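PDB 2WNW: activated BY transcription factor SSRB from Salmonella enterica, which is a glycosyl hydrolase family 30 protein built from a TIM-barrel domain and a beta-sandwich domain. Local coordinates for residues G160-E165 with C206-E211; S145-M150 with A168-I173. One frame throughout, in Å; residues are numbered along the deposited sequence.

Contact 1: residues G160-E165 with C206-E211; sequences GKLRRE and CLYSVE
G160 and L207 join two neighbouring loops of a TIM barrel by a backbone hydrogen bond. Segment 160-165 belongs to the loop between strand 138-143 and helix 167-183. Segment 206-211 follows strand 190-192 and runs into helix 210-227. The contact therefore ties two successive beta-alpha loops side by side.

The direct polar link is L207 N to G160 O, at 2.8 Å. It is almost straight, with an N-H...O angle of 175°. One water makes a second link. It accepts from L162 N at 2.8 Å and donates to L207 O at 2.5 Å, a length so short that its exact value is doubtful. The same water sits over the centre of one face of the Y208 ring, 3.2 Å above its plane.

The charged end of K161 lies at the start of helix 210-227. Its chain is bent at chi3 (72°), and NZ forms a salt bridge with E212. The carboxylate of E212 also accepts the backbone N of S209. S209 is the N-cap of this helix, and its OG caps a backbone N in the first turn. This is consistent with a capping box, with K161 as a second partner of its glutamate.

The remaining contacts are van der Waals packing. The K161 chain crosses the L207 side chain at about a right angle, with K161 CG 4.0 Å from L207 CB. Further along, K161 CE comes within 3.5 Å of L207 O. C206 SG rests beside the backbone of K161 and L162. L162 is buried, and Y167 and W170 of helix 167-183 also pack against it. Its CG is anti to the backbone N (chi1 177°), and its CD2 methyl meets Y208 OH at 3.7 Å.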
ATOM      1  N   GLY A 160       3.879 -31.781 -17.599  1.00 19.01           N
ATOM      2  CA  GLY A 160       4.363 -32.077 -18.934  1.00 18.69           C
ATOM      3  C   GLY A 160       4.446 -30.765 -19.693  1.00 19.48           C
ATOM      4  O   GLY A 160       4.094 -29.714 -19.153  1.00 18.29           O
ATOM      5  N   LYS A 161       4.912 -30.810 -20.937  1.00 18.91           N
ATOM      6  CA  LYS A 161       5.022 -29.601 -21.747  1.00 19.37           C
ATOM      7  C   LYS A 161       4.504 -29.847 -23.157  1.00 19.01           C
ATOM      8  O   LYS A 161       4.396 -30.990 -23.601  1.00 18.12           O
ATOM      9  CB  LYS A 161       6.478 -29.138 -21.825  1.00 20.19           C
ATOM     10  CG  LYS A 161       7.131 -28.926 -20.473  1.00 22.84           C
ATOM     11  CD  LYS A 161       8.529 -28.344 -20.605  1.00 26.73           C
ATOM     12  CE  LYS A 161       8.483 -26.884 -21.034  1.00 30.21           C
ATOM     13  NZ  LYS A 161       9.835 -26.259 -21.018  1.00 34.44           N
ATOM     14  N   LEU A 162       4.174 -28.767 -23.856  1.00 19.32           N
ATOM     15  CA  LEU A 162       3.695 -28.872 -25.226  1.00 18.02           C
ATOM     16  C   LEU A 162       4.912 -29.238 -26.068  1.00 18.79           C
ATOM     17  O   LEU A 162       5.960 -28.607 -25.951  1.00 17.98           O
ATOM     18  CB  LEU A 162       3.124 -27.525 -25.690  1.00 18.14           C
ATOM     19  CG  LEU A 162       2.624 -27.430 -27.135  1.00 17.14           C
ATOM     20  CD1 LEU A 162       1.485 -28.408 -27.347  1.00 17.10           C
ATOM     21  CD2 LEU A 162       2.161 -26.002 -27.426  1.00 19.35           C
ATOM     22  N   ARG A 163       4.795 -30.273 -26.894  1.00 20.03           N
ATOM     23  CA  ARG A 163       5.923 -30.656 -27.732  1.00 21.37           C
ATOM     24  C   ARG A 163       6.182 -29.507 -28.695  1.00 20.75           C
ATOM     25  O   ARG A 163       5.247 -28.947 -29.266  1.00 20.25           O
ATOM     26  CB  ARG A 163       5.616 -31.944 -28.502  1.00 22.24           C
ATOM     27  CG  ARG A 163       5.633 -33.189 -27.631  1.00 24.52           C
ATOM     28  CD  ARG A 163       5.590 -34.451 -28.480  1.00 27.55           C
ATOM     29  NE  ARG A 163       4.277 -34.681 -29.071  1.00 28.83           N
ATOM     30  CZ  ARG A 163       4.066 -34.950 -30.357  1.00 28.97           C
ATOM     31  NH1 ARG A 163       5.084 -35.018 -31.203  1.00 31.44           N
ATOM     32  NH2 ARG A 163       2.835 -35.172 -30.795  1.00 27.26           N
ATOM     33  N   ARG A 164       7.448 -29.150 -28.866  1.00 23.54           N
ATOM     34  CA  ARG A 164       7.796 -28.041 -29.745  1.00 24.96           C
ATOM     35  C   ARG A 164       7.198 -28.179 -31.140  1.00 24.96           C
ATOM     36  O   ARG A 164       6.810 -27.184 -31.749  1.00 22.75           O
ATOM     37  CB  ARG A 164       9.317 -27.896 -29.851  1.00 30.09           C
ATOM     38  CG  ARG A 164       9.748 -26.732 -30.732  1.00 35.80           C
ATOM     39  CD  ARG A 164       9.267 -25.396 -30.169  1.00 40.84           C
ATOM     40  NE  ARG A 164       9.284 -24.343 -31.181  1.00 45.21           N
ATOM     41  CZ  ARG A 164       9.069 -23.056 -30.929  1.00 46.81           C
ATOM     42  NH1 ARG A 164       8.821 -22.652 -29.691  1.00 47.44           N
ATOM     43  NH2 ARG A 164       9.101 -22.172 -31.918  1.00 47.90           N
ATOM     44  N   GLU A 165       7.110 -29.406 -31.642  1.00 23.55           N
ATOM     45  CA  GLU A 165       6.555 -29.615 -32.973  1.00 23.90           C
ATOM     46  C   GLU A 165       5.030 -29.517 -33.004  1.00 23.56           C
ATOM     47  O   GLU A 165       4.415 -29.684 -34.059  1.00 22.14           O
ATOM     48  CB  GLU A 165       7.010 -30.965 -33.549  1.00 25.92           C
ATOM     49  CG  GLU A 165       6.560 -32.203 -32.785  1.00 28.47           C
ATOM     50  CD  GLU A 165       7.490 -32.582 -31.639  1.00 31.80           C
ATOM     51  OE1 GLU A 165       7.395 -33.736 -31.166  1.00 34.18           O
ATOM     52  OE2 GLU A 165       8.306 -31.741 -31.206  1.00 31.11           O
ATOM     53  N   CYS A 206       0.004 -27.766 -17.699  1.00 18.58           N
ATOM     54  CA  CYS A 206       1.034 -27.808 -18.731  1.00 17.04           C
ATOM     55  C   CYS A 206       2.055 -26.721 -18.427  1.00 18.84           C
ATOM     56  O   CYS A 206       1.685 -25.586 -18.131  1.00 18.77           O
ATOM     57  CB  CYS A 206       0.398 -27.568 -20.105  1.00 16.03           C
ATOM     58  SG  CYS A 206       1.513 -27.787 -21.510  1.00 17.72           S
ATOM     59  N   LEU A 207       3.337 -27.067 -18.505  1.00 18.42           N
ATOM     60  CA  LEU A 207       4.405 -26.119 -18.207  1.00 19.69           C
ATOM     61  C   LEU A 207       5.000 -25.420 -19.424  1.00 19.73           C
ATOM     62  O   LEU A 207       5.169 -26.019 -20.484  1.00 19.02           O
ATOM     63  CB  LEU A 207       5.542 -26.827 -17.466  1.00 19.99           C
ATOM     64  CG  LEU A 207       5.217 -27.584 -16.180  1.00 23.30           C
ATOM     65  CD1 LEU A 207       6.473 -28.302 -15.702  1.00 21.79           C
ATOM     66  CD2 LEU A 207       4.708 -26.621 -15.118  1.00 22.37           C
ATOM     67  N   TYR A 208       5.314 -24.143 -19.244  1.00 19.65           N
ATOM     68  CA  TYR A 208       5.938 -23.313 -20.273  1.00 19.69           C
ATOM     69  C   TYR A 208       6.945 -22.429 -19.556  1.00 19.84           C
ATOM     70  O   TYR A 208       6.659 -21.923 -18.469  1.00 19.81           O
ATOM     71  CB  TYR A 208       4.940 -22.364 -20.938  1.00 19.26           C
ATOM     72  CG  TYR A 208       3.918 -22.964 -21.870  1.00 18.78           C
ATOM     73  CD1 TYR A 208       4.075 -22.881 -23.255  1.00 19.27           C
ATOM     74  CD2 TYR A 208       2.742 -23.523 -21.372  1.00 19.53           C
ATOM     75  CE1 TYR A 208       3.072 -23.328 -24.121  1.00 18.73           C
ATOM     76  CE2 TYR A 208       1.742 -23.972 -22.222  1.00 18.32           C
ATOM     77  CZ  TYR A 208       1.911 -23.867 -23.594  1.00 18.47           C
ATOM     78  OH  TYR A 208       0.893 -24.278 -24.426  1.00 18.09           O
ATOM     79  N   SER A 209       8.115 -22.237 -20.151  1.00 18.20           N
ATOM     80  CA  SER A 209       9.102 -21.338 -19.568  1.00 18.67           C
ATOM     81  C   SER A 209       8.584 -19.984 -20.048  1.00 17.40           C
ATOM     82  O   SER A 209       7.716 -19.940 -20.917  1.00 15.87           O
ATOM     83  CB  SER A 209      10.485 -21.589 -20.164  1.00 18.64           C
ATOM     84  OG  SER A 209      10.471 -21.321 -21.556  1.00 18.17           O
ATOM     85  N   VAL A 210       9.094 -18.885 -19.503  1.00 17.81           N
ATOM     86  CA  VAL A 210       8.615 -17.572 -19.942  1.00 18.02           C
ATOM     87  C   VAL A 210       8.914 -17.359 -21.432  1.00 18.79           C
ATOM     88  O   VAL A 210       8.124 -16.742 -22.153  1.00 16.87           O
ATOM     89  CB  VAL A 210       9.236 -16.427 -19.089  1.00 17.37           C
ATOM     90  CG1 VAL A 210      10.735 -16.389 -19.262  1.00 18.03           C
ATOM     91  CG2 VAL A 210       8.612 -15.095 -19.477  1.00 18.82           C
ATOM     92  N   GLU A 211      10.044 -17.887 -21.894  1.00 17.53           N
ATOM     93  CA  GLU A 211      10.417 -17.770 -23.305  1.00 19.74           C
ATOM     94  C   GLU A 211       9.397 -18.513 -24.178  1.00 18.75           C
ATOM     95  O   GLU A 211       8.982 -18.019 -25.227  1.00 18.57           O
ATOM     96  CB  GLU A 211      11.805 -18.374 -23.553  1.00 23.31           C
ATOM     97  CG  GLU A 211      12.987 -17.633 -22.929  1.00 28.76           C
ATOM     98  CD  GLU A 211      13.087 -17.806 -21.420  1.00 31.99           C
ATOM     99  OE1 GLU A 211      12.618 -18.840 -20.892  1.00 30.44           O
ATOM    100  OE2 GLU A 211      13.656 -16.908 -20.766  1.00 34.61           O
TER
HETATM  101  O   HOH W   1       4.720 -26.128 -22.959  1.00 19.47           O

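Contact 2: residues S145-M150 with A168-I173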
ATOM      1  N   SER A 145      -4.651 -27.331 -20.373  1.00 16.98           N
ATOM      2  CA  SER A 145      -3.764 -28.303 -21.014  1.00 16.73           C
ATOM      3  C   SER A 145      -4.105 -28.645 -22.457  1.00 16.39           C
ATOM      4  O   SER A 145      -5.274 -28.760 -22.819  1.00 16.12           O
ATOM      5  CB  SER A 145      -3.730 -29.615 -20.217  1.00 18.23           C
ATOM      6  OG  SER A 145      -2.950 -30.601 -20.894  1.00 16.97           O
ATOM      7  N   PRO A 146      -3.074 -28.785 -23.309  1.00 17.41           N
ATOM      8  CA  PRO A 146      -3.275 -29.137 -24.718  1.00 17.31           C
ATOM      9  C   PRO A 146      -3.672 -30.616 -24.706  1.00 17.56           C
ATOM     10  O   PRO A 146      -3.623 -31.260 -23.654  1.00 17.48           O
ATOM     11  CB  PRO A 146      -1.886 -28.941 -25.332  1.00 16.61           C
ATOM     12  CG  PRO A 146      -1.258 -27.888 -24.452  1.00 18.50           C
ATOM     13  CD  PRO A 146      -1.688 -28.346 -23.068  1.00 17.00           C
ATOM     14  N   PRO A 147      -4.070 -31.173 -25.862  1.00 17.56           N
ATOM     15  CA  PRO A 147      -4.455 -32.591 -25.898  1.00 17.93           C
ATOM     16  C   PRO A 147      -3.272 -33.437 -25.425  1.00 17.67           C
ATOM     17  O   PRO A 147      -2.121 -33.037 -25.595  1.00 17.75           O
ATOM     18  CB  PRO A 147      -4.776 -32.827 -27.374  1.00 17.71           C
ATOM     19  CG  PRO A 147      -5.228 -31.464 -27.849  1.00 17.58           C
ATOM     20  CD  PRO A 147      -4.233 -30.543 -27.183  1.00 16.49           C
ATOM     21  N   ALA A 148      -3.554 -34.602 -24.846  1.00 17.63           N
ATOM     22  CA  ALA A 148      -2.504 -35.477 -24.336  1.00 18.55           C
ATOM     23  C   ALA A 148      -1.395 -35.813 -25.331  1.00 18.46           C
ATOM     24  O   ALA A 148      -0.213 -35.694 -25.002  1.00 18.08           O
ATOM     25  CB  ALA A 148      -3.116 -36.771 -23.792  1.00 19.42           C
ATOM     26  N   PHE A 149      -1.761 -36.222 -26.544  1.00 18.14           N
ATOM     27  CA  PHE A 149      -0.752 -36.595 -27.531  1.00 19.88           C
ATOM     28  C   PHE A 149       0.168 -35.461 -27.971  1.00 19.62           C
ATOM     29  O   PHE A 149       1.199 -35.709 -28.594  1.00 20.72           O
ATOM     30  CB  PHE A 149      -1.397 -37.248 -28.766  1.00 19.31           C
ATOM     31  CG  PHE A 149      -2.118 -36.289 -29.673  1.00 19.98           C
ATOM     32  CD1 PHE A 149      -3.402 -35.844 -29.367  1.00 20.02           C
ATOM     33  CD2 PHE A 149      -1.520 -35.850 -30.854  1.00 18.43           C
ATOM     34  CE1 PHE A 149      -4.085 -34.980 -30.227  1.00 18.28           C
ATOM     35  CE2 PHE A 149      -2.194 -34.986 -31.719  1.00 20.36           C
ATOM     36  CZ  PHE A 149      -3.479 -34.551 -31.405  1.00 19.32           C
ATOM     37  N   MET A 150      -0.192 -34.223 -27.640  1.00 19.53           N
ATOM     38  CA  MET A 150       0.633 -33.075 -28.007  1.00 19.68           C
ATOM     39  C   MET A 150       1.638 -32.720 -26.913  1.00 20.22           C
ATOM     40  O   MET A 150       2.409 -31.772 -27.059  1.00 19.33           O
ATOM     41  CB  MET A 150      -0.243 -31.849 -28.288  1.00 20.24           C
ATOM     42  CG  MET A 150      -1.076 -31.935 -29.554  1.00 21.51           C
ATOM     43  SD  MET A 150      -1.741 -30.316 -30.013  1.00 25.57           S
ATOM     44  CE  MET A 150      -2.863 -30.779 -31.313  1.00 23.83           C
ATOM     45  N   ALA A 168       2.310 -25.055 -33.486  1.00 19.12           N
ATOM     46  CA  ALA A 168       1.405 -24.615 -34.540  1.00 18.36           C
ATOM     47  C   ALA A 168       0.052 -25.314 -34.432  1.00 19.19           C
ATOM     48  O   ALA A 168      -1.001 -24.680 -34.559  1.00 17.76           O
ATOM     49  CB  ALA A 168       2.025 -24.883 -35.907  1.00 20.27           C
ATOM     50  N   ASP A 169       0.078 -26.622 -34.193  1.00 18.62           N
ATOM     51  CA  ASP A 169      -1.158 -27.388 -34.087  1.00 18.97           C
ATOM     52  C   ASP A 169      -2.032 -26.961 -32.909  1.00 18.50           C
ATOM     53  O   ASP A 169      -3.257 -26.913 -33.029  1.00 18.46           O
ATOM     54  CB  ASP A 169      -0.851 -28.888 -33.985  1.00 22.74           C
ATOM     55  CG  ASP A 169      -0.174 -29.434 -35.233  1.00 27.29           C
ATOM     56  OD1 ASP A 169      -0.635 -29.117 -36.347  1.00 27.98           O
ATOM     57  OD2 ASP A 169       0.810 -30.190 -35.098  1.00 32.52           O
ATOM     58  N   TRP A 170      -1.411 -26.655 -31.773  1.00 18.28           N
ATOM     59  CA  TRP A 170      -2.170 -26.235 -30.593  1.00 17.60           C
ATOM     60  C   TRP A 170      -2.772 -24.859 -30.875  1.00 17.32           C
ATOM     61  O   TRP A 170      -3.931 -24.599 -30.549  1.00 16.14           O
ATOM     62  CB  TRP A 170      -1.250 -26.173 -29.366  1.00 17.83           C
ATOM     63  CG  TRP A 170      -1.916 -25.767 -28.059  1.00 17.81           C
ATOM     64  CD1 TRP A 170      -1.368 -24.977 -27.083  1.00 18.66           C
ATOM     65  CD2 TRP A 170      -3.208 -26.168 -27.566  1.00 17.78           C
ATOM     66  NE1 TRP A 170      -2.231 -24.862 -26.021  1.00 19.26           N
ATOM     67  CE2 TRP A 170      -3.367 -25.581 -26.287  1.00 18.62           C
ATOM     68  CE3 TRP A 170      -4.245 -26.965 -28.077  1.00 17.77           C
ATOM     69  CZ2 TRP A 170      -4.519 -25.764 -25.510  1.00 18.10           C
ATOM     70  CZ3 TRP A 170      -5.395 -27.149 -27.303  1.00 18.14           C
ATOM     71  CH2 TRP A 170      -5.519 -26.550 -26.033  1.00 18.94           C
ATOM     72  N   ALA A 171      -1.987 -23.980 -31.491  1.00 16.42           N
ATOM     73  CA  ALA A 171      -2.481 -22.650 -31.820  1.00 17.17           C
ATOM     74  C   ALA A 171      -3.672 -22.774 -32.772  1.00 17.71           C
ATOM     75  O   ALA A 171      -4.656 -22.047 -32.638  1.00 16.89           O
ATOM     76  CB  ALA A 171      -1.381 -21.817 -32.457  1.00 18.37           C
ATOM     77  N   ASP A 172      -3.584 -23.698 -33.730  1.00 17.84           N
ATOM     78  CA  ASP A 172      -4.674 -23.897 -34.682  1.00 19.06           C
ATOM     79  C   ASP A 172      -5.938 -24.397 -33.987  1.00 18.62           C
ATOM     80  O   ASP A 172      -7.045 -24.030 -34.372  1.00 19.40           O
ATOM     81  CB  ASP A 172      -4.277 -24.887 -35.788  1.00 19.64           C
ATOM     82  CG  ASP A 172      -3.297 -24.294 -36.783  1.00 21.28           C
ATOM     83  OD1 ASP A 172      -3.253 -23.051 -36.914  1.00 20.73           O
ATOM     84  OD2 ASP A 172      -2.584 -25.075 -37.449  1.00 22.95           O
ATOM     85  N   ILE A 173      -5.776 -25.244 -32.974  1.00 18.19           N
ATOM     86  CA  ILE A 173      -6.932 -25.749 -32.242  1.00 17.83           C
ATOM     87  C   ILE A 173      -7.617 -24.600 -31.513  1.00 17.23           C
ATOM     88  O   ILE A 173      -8.846 -24.514 -31.498  1.00 17.41           O
ATOM     89  CB  ILE A 173      -6.531 -26.818 -31.207  1.00 19.06           C
ATOM     90  CG1 ILE A 173      -6.079 -28.089 -31.929  1.00 20.06           C
ATOM     91  CG2 ILE A 173      -7.710 -27.114 -30.273  1.00 17.02           C
ATOM     92  CD1 ILE A 173      -5.679 -29.197 -30.997  1.00 24.38           C
TER
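S145 OG, on a residue whose carbonyl approaches W170, is gripped by several groups. S145 OG donates to P146 O at 2.9 Å, in the carbonyl plane and on a lone pair. K151 NZ also bonds to this hydroxyl. M156 O is a weak, competing acceptor for the same proton. Across the contact, S145 O lies 3.9 Å from W170 CH2.

No hydrogen bond crosses between the two segments. They meet through apolar groups, and W170 takes the largest part. P146 lies over one face of the indole. P146 CA makes a CH-pi contact with the six-membered ring of W170, 3.6 Å from its centroid and 11° off the normal. P146 CG sits near the pyrrole side, 3.5 Å from W170 NE1. P147 CD comes to the ring obliquely, 3.6 Å from W170 CZ3. The indole gets there because W170 CG is anti to the backbone N (chi1 -179°), which swings the ring across to the prolines.

In the TIM barrel this is the loop after strand 138-143 folding back on helix 167-183, the next helix in the chain. W170 also meets the ring of F216 on helix 210-227. It thus lies where the loop and two helices of the barrel come together.

M150 and I173 complete the packing. M150 ends a short 3-10 turn, in which its N bonds to P147 O. Beyond CG its chain is extended and reaches the helix, passing SD by the backbone of W170. M150 CE packs 3.8 Å from D169 CB. M150 CE and I173 CD1 also point tip to tip, but they are modelled tighter than usual, so their exact spacing is doubtful. I173 CD1 lies in plane at the edge of the indole and touches P147 CG at 3.9 Å.

The centres of contacts 1 and 2 are about 11 Å apart, and the two touch directly. Their segments alternate along the chain: 145-150, 160-165, 168-173, 206-211. Segments 145-150 and 160-165 belong to one long loop and are joined by two probable hydrogen bonds. R163 N lies 2.8 Å from M150 O, and R163 NH2 lies 2.8 Å from F149 O. L162 CD1 packs 3.5 Å from M150 O. Separately, Y208 OH of contact 1 packs 3.6 Å from W170 NE1 of contact 2. The second loop thus reaches the same indole as the first. The centre of each contact lies about 25 Å from the centre of the chain.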